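Local coordinates for protein acetyltransferase (Agrobacterium tumefaciens, PDB 2FSR) that probably transfers an acetyl group from acetyl-coenzyme A to an acceptor not yet identified, as other members of the GNAT acetyltransferase family do, at residues T36-A41 with G96-Q101; K113-L118 with E131-L136. One frame throughout, in Å; residues are numbered along the deposited sequence.

Contact 1 (T36-A41 with G96-Q101); sequences TLRPLA and GECIGQ
Arg38 reaches Cys98 across strand 87-92, which lies between the two strands in the sheet. No hydrogen bond joins 36-41 to 96-101. The touching atoms belong to side chains, because strand 87-92 separates the two backbones. From CB the Arg38 chain passes to CG, which sits between the backbone N and the carbonyl carbon (chi1 47°). The chain bends at chi2, then runs straight from CG through CD and NE to CZ. On its way it packs on Met89 of strand 87-92. NE forms a salt bridge with Asp91 of the same strand. At the tip the two nitrogens part. NH1 donates to the backbone: Arg38 NH1 lies 3.0 Å from Pro39 O, with an N-H...O angle of 153°. The oxygen is close to the guanidinium plane, but NH1 comes to it tilted out of its carbonyl plane. NH1 also forms a salt bridge with Asp44. NH2 touches the far strand: Arg38 NH2 is 3.8 Å from Cys98 SG and 3.8 Å from Cys98 CB. The sulfur approaches obliquely. Bonds at NE and NH1 fix the rotation of the group. Two carboxylates flank it and would favour its positive charge.

Further along, Leu40 CD1 is 4.1 Å from Gln101 NE2, and the two side chains cross at about a right angle. Gln101 NE2 hydrogen-bonds to Asp76 of helix 66-83. Leu40 also packs on Phe73 and Asp76, so this helix covers this end of the contact. Beside strand 87-92, Ile99 and Gly100 both face Ile90 in a classic beta bulge. Leu37 and Ile99 instead pack against helix 128-143.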
loop_
_atom_site.group_PDB
_atom_site.type_symbol
_atom_site.label_atom_id
_atom_site.label_comp_id
_atom_site.label_asym_id
_atom_site.label_seq_id
_atom_site.Cartn_x
_atom_site.Cartn_y
_atom_site.Cartn_z
ATOM N N THR A 36 -6.175 -1.682 -12.046
ATOM C CA THR A 36 -5.382 -2.917 -12.047
ATOM C C THR A 36 -4.269 -2.694 -11.022
ATOM O O THR A 36 -3.573 -1.662 -11.065
ATOM C CB THR A 36 -4.793 -3.229 -13.437
ATOM O OG1 THR A 36 -5.869 -3.458 -14.368
ATOM C CG2 THR A 36 -3.911 -4.487 -13.395
ATOM N N LEU A 37 -4.144 -3.624 -10.068
ATOM C CA LEU A 37 -3.149 -3.504 -8.994
ATOM C C LEU A 37 -2.118 -4.569 -9.260
ATOM O O LEU A 37 -2.423 -5.749 -9.119
ATOM C CB LEU A 37 -3.810 -3.705 -7.619
ATOM C CG LEU A 37 -5.112 -2.924 -7.393
ATOM C CD1 LEU A 37 -5.635 -3.163 -5.992
ATOM C CD2 LEU A 37 -4.938 -1.432 -7.643
ATOM N N ARG A 38 -0.917 -4.171 -9.671
ATOM C CA ARG A 38 0.020 -5.147 -10.243
ATOM C C ARG A 38 1.446 -5.016 -9.697
ATOM O O ARG A 38 1.780 -4.044 -9.021
ATOM C CB ARG A 38 0.028 -5.084 -11.779
ATOM C CG ARG A 38 0.116 -3.682 -12.335
ATOM C CD ARG A 38 1.507 -3.325 -12.708
ATOM N NE ARG A 38 1.620 -1.927 -13.141
ATOM C CZ ARG A 38 2.724 -1.212 -13.008
ATOM N NH1 ARG A 38 3.817 -1.774 -12.488
ATOM N NH2 ARG A 38 2.741 0.060 -13.382
ATOM N N PRO A 39 2.273 -6.035 -9.946
ATOM C CA PRO A 39 3.625 -5.977 -9.370
ATOM C C PRO A 39 4.488 -4.803 -9.824
ATOM O O PRO A 39 4.403 -4.336 -10.960
ATOM C CB PRO A 39 4.258 -7.308 -9.801
ATOM C CG PRO A 39 3.058 -8.202 -10.140
ATOM C CD PRO A 39 2.026 -7.278 -10.699
ATOM N N LEU A 40 5.335 -4.362 -8.911
ATOM C CA LEU A 40 6.333 -3.339 -9.191
ATOM C C LEU A 40 7.281 -3.789 -10.298
ATOM O O LEU A 40 7.615 -4.981 -10.411
ATOM C CB LEU A 40 7.154 -3.044 -7.932
ATOM C CG LEU A 40 6.650 -1.923 -7.024
ATOM C CD1 LEU A 40 5.292 -2.276 -6.373
ATOM C CD2 LEU A 40 7.685 -1.536 -5.955
ATOM N N ALA A 41 7.708 -2.814 -11.094
ATOM C CA ALA A 41 8.717 -3.016 -12.129
ATOM C C ALA A 41 9.670 -1.836 -12.142
ATOM O O ALA A 41 9.312 -0.752 -11.694
ATOM C CB ALA A 41 8.066 -3.179 -13.511
ATOM N N GLY A 96 -2.698 0.752 -18.668
ATOM C CA GLY A 96 -1.309 0.788 -18.227
ATOM C C GLY A 96 -0.844 2.128 -17.671
ATOM O O GLY A 96 0.346 2.302 -17.399
ATOM N N GLU A 97 -1.752 3.094 -17.532
ATOM C CA GLU A 97 -1.361 4.376 -16.943
ATOM C C GLU A 97 -1.261 4.246 -15.418
ATOM O O GLU A 97 -2.262 4.035 -14.728
ATOM C CB GLU A 97 -2.326 5.491 -17.304
ATOM C CG GLU A 97 -1.912 6.836 -16.727
ATOM C CD GLU A 97 -2.919 7.943 -16.978
ATOM O OE1 GLU A 97 -3.920 7.702 -17.698
ATOM O OE2 GLU A 97 -2.709 9.054 -16.437
ATOM N N CYS A 98 -0.042 4.405 -14.919
ATOM C CA CYS A 98 0.246 4.229 -13.490
ATOM C C CYS A 98 0.011 5.498 -12.697
ATOM O O CYS A 98 0.609 6.547 -12.982
ATOM C CB CYS A 98 1.677 3.728 -13.309
ATOM S SG CYS A 98 2.061 3.355 -11.596
ATOM N N ILE A 99 -0.847 5.382 -11.678
ATOM C CA ILE A 99 -1.340 6.546 -10.946
ATOM C C ILE A 99 -0.987 6.544 -9.461
ATOM O O ILE A 99 -1.316 7.481 -8.759
ATOM C CB ILE A 99 -2.876 6.730 -11.121
ATOM C CG1 ILE A 99 -3.646 5.551 -10.529
ATOM C CG2 ILE A 99 -3.208 6.890 -12.625
ATOM C CD1 ILE A 99 -5.107 5.851 -10.215
ATOM N N GLY A 100 -0.343 5.480 -8.979
ATOM C CA GLY A 100 0.060 5.459 -7.573
ATOM C C GLY A 100 0.345 4.049 -7.095
ATOM O O GLY A 100 0.723 3.213 -7.887
ATOM N N GLN A 101 0.173 3.820 -5.796
ATOM C CA GLN A 101 0.614 2.565 -5.197
ATOM C C GLN A 101 -0.234 2.277 -3.970
ATOM O O GLN A 101 -0.645 3.197 -3.244
ATOM C CB GLN A 101 2.087 2.673 -4.815
ATOM C CG GLN A 101 2.694 1.366 -4.293
ATOM C CD GLN A 101 3.984 1.616 -3.549
ATOM O OE1 GLN A 101 3.970 2.225 -2.485
ATOM N NE2 GLN A 101 5.118 1.175 -4.125
#

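Contact 2 (K113-L118 with E131-L136); sequences KELGWL and EAAVAL
Ala133 turns its methyl group toward the strand and meets two larger side chains, Leu115 and Trp117. Leu115 CD2 lies 4.1 Å from Ala133 CB. Trp117 CE3 is 4.2 Å from the same methyl carbon. The small bump of the alanine thus fits between a leucine branch and the six-membered part of the indole, which it approaches obliquely. The other branch of Leu115 faces a different helix residue: Leu115 CD1 is 4.3 Å from Leu136 CD2. Chi1 (-178°) carries CG of the leucine out toward the helix. Chi2 (68°) then turns CD2 to Ala133 and CD1 to Leu136, about one helical turn on. Leu115 CD2 also lies 4.0 Å from Ala133 O, so it rests on the helix backbone as well.

Ile102 and Ile104 of strand 97-105 adjoin this buried apolar patch. Helix 158-166 packs against Trp117 through Ser160 and Val163. The strand and helix segments run roughly antiparallel, at 153°, with their axes 9.1 Å apart. A helix packed against the strand that precedes it is characteristic of the GNAT core. In GNAT enzymes the loop of this strand-loop-helix unit binds the acetyl-CoA pyrophosphate, and it probably does so here.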
loop_
_atom_site.group_PDB
_atom_site.type_symbol
_atom_site.label_atom_id
_atom_site.label_comp_id
_atom_site.label_asym_id
_atom_site.label_seq_id
_atom_site.Cartn_x
_atom_site.Cartn_y
_atom_site.Cartn_z
ATOM N N LYS A 113 1.259 -5.265 10.807
ATOM C CA LYS A 113 1.036 -5.251 9.337
ATOM C C LYS A 113 0.200 -4.039 8.974
ATOM O O LYS A 113 -0.848 -3.803 9.565
ATOM C CB LYS A 113 0.417 -6.555 8.837
ATOM C CG LYS A 113 1.339 -7.765 8.997
ATOM C CD LYS A 113 0.722 -9.013 8.393
ATOM C CE LYS A 113 1.595 -10.240 8.613
ATOM N NZ LYS A 113 2.911 -10.185 7.898
ATOM N N GLU A 114 0.673 -3.269 8.006
ATOM C CA GLU A 114 0.202 -1.893 7.780
ATOM C C GLU A 114 -0.180 -1.644 6.328
ATOM O O GLU A 114 0.608 -1.921 5.414
ATOM C CB GLU A 114 1.268 -0.876 8.223
ATOM C CG GLU A 114 0.724 0.551 8.388
ATOM C CD GLU A 114 1.094 1.480 7.285
ATOM O OE1 GLU A 114 1.737 1.034 6.297
ATOM O OE2 GLU A 114 0.790 2.680 7.442
ATOM N N LEU A 115 -1.382 -1.116 6.127
ATOM C CA LEU A 115 -1.909 -0.766 4.812
ATOM C C LEU A 115 -1.607 0.704 4.508
ATOM O O LEU A 115 -1.937 1.593 5.301
ATOM C CB LEU A 115 -3.434 -0.997 4.797
ATOM C CG LEU A 115 -4.227 -0.750 3.501
ATOM C CD1 LEU A 115 -3.871 -1.764 2.439
ATOM C CD2 LEU A 115 -5.738 -0.791 3.776
ATOM N N GLY A 116 -0.948 0.952 3.373
ATOM C CA GLY A 116 -0.659 2.333 2.978
ATOM C C GLY A 116 -0.943 2.568 1.517
ATOM O O GLY A 116 -1.019 1.633 0.731
ATOM N N TRP A 117 -1.118 3.835 1.153
ATOM C CA TRP A 117 -1.441 4.172 -0.245
ATOM C C TRP A 117 -0.894 5.542 -0.582
ATOM O O TRP A 117 -0.652 6.366 0.298
ATOM C CB TRP A 117 -2.968 4.176 -0.509
ATOM C CG TRP A 117 -3.712 5.032 0.478
ATOM C CD1 TRP A 117 -3.959 6.379 0.392
ATOM C CD2 TRP A 117 -4.277 4.603 1.718
ATOM N NE1 TRP A 117 -4.625 6.813 1.515
ATOM C CE2 TRP A 117 -4.844 5.740 2.340
ATOM C CE3 TRP A 117 -4.351 3.368 2.370
ATOM C CZ2 TRP A 117 -5.471 5.676 3.587
ATOM C CZ3 TRP A 117 -4.980 3.305 3.601
ATOM C CH2 TRP A 117 -5.525 4.449 4.201
ATOM N N LEU A 118 -0.713 5.768 -1.878
ATOM C CA LEU A 118 -0.338 7.080 -2.376
ATOM C C LEU A 118 -0.837 7.199 -3.815
ATOM O O LEU A 118 -0.931 6.208 -4.545
ATOM C CB LEU A 118 1.180 7.295 -2.308
ATOM C CG LEU A 118 2.059 6.358 -3.148
ATOM C CD1 LEU A 118 2.298 6.925 -4.563
ATOM C CD2 LEU A 118 3.398 6.127 -2.446
ATOM N N GLU A 131 -10.632 2.741 -3.364
ATOM C CA GLU A 131 -10.939 1.568 -4.174
ATOM C C GLU A 131 -9.785 0.576 -4.128
ATOM O O GLU A 131 -10.000 -0.639 -3.959
ATOM C CB GLU A 131 -11.265 1.964 -5.627
ATOM C CG GLU A 131 -11.602 0.786 -6.529
ATOM C CD GLU A 131 -12.055 1.210 -7.929
ATOM O OE1 GLU A 131 -12.696 2.278 -8.040
ATOM O OE2 GLU A 131 -11.812 0.467 -8.895
ATOM N N ALA A 132 -8.560 1.088 -4.272
ATOM C CA ALA A 132 -7.373 0.231 -4.197
ATOM C C ALA A 132 -7.207 -0.360 -2.800
ATOM O O ALA A 132 -6.907 -1.569 -2.658
ATOM C CB ALA A 132 -6.126 1.014 -4.615
ATOM N N ALA A 133 -7.436 0.469 -1.781
ATOM C CA ALA A 133 -7.284 0.034 -0.374
ATOM C C ALA A 133 -8.285 -1.064 -0.017
ATOM O O ALA A 133 -7.921 -2.048 0.638
ATOM C CB ALA A 133 -7.422 1.213 0.577
ATOM N N VAL A 134 -9.539 -0.900 -0.425
ATOM C CA VAL A 134 -10.564 -1.923 -0.163
ATOM C C VAL A 134 -10.155 -3.254 -0.782
ATOM O O VAL A 134 -10.283 -4.318 -0.137
ATOM C CB VAL A 134 -11.954 -1.478 -0.707
ATOM C CG1 VAL A 134 -12.898 -2.670 -0.875
ATOM C CG2 VAL A 134 -12.560 -0.400 0.206
ATOM N N ALA A 135 -9.660 -3.214 -2.018
ATOM C CA ALA A 135 -9.292 -4.431 -2.737
ATOM C C ALA A 135 -8.159 -5.154 -2.039
ATOM O O ALA A 135 -8.237 -6.367 -1.821
ATOM C CB ALA A 135 -8.926 -4.121 -4.189
ATOM N N LEU A 136 -7.105 -4.427 -1.670
ATOM C CA LEU A 136 -5.967 -5.111 -1.044
ATOM C C LEU A 136 -6.270 -5.517 0.395
ATOM O O LEU A 136 -5.839 -6.588 0.841
ATOM C CB LEU A 136 -4.695 -4.261 -1.125
ATOM C CG LEU A 136 -3.410 -4.999 -0.744
ATOM C CD1 LEU A 136 -3.139 -6.235 -1.614
ATOM C CD2 LEU A 136 -2.214 -4.037 -0.752
#

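How the contacts relate
The two contacts follow one another along the chain: contact 1 closes before contact 2 opens. Their centres are about 13 Å apart, and both belong to the GNAT domain. They share one antiparallel sheet, in which strands 97-105 and 114-119 are neighbours. A probable backbone hydrogen bond joins them directly, with Gln101 O 2.9 Å from Leu118 N. Helix 66-83 lies at contact 1, while helix 128-143 is shared: Leu37 CD1 packs 3.9 Å from Ala135 CB. Strand 114-119 closes the five-stranded sheet on its side, and Leu115 bonds on to strand 149-153 of the second sheet. The probable cofactor-binding unit is thereby joined to the N-terminal strands.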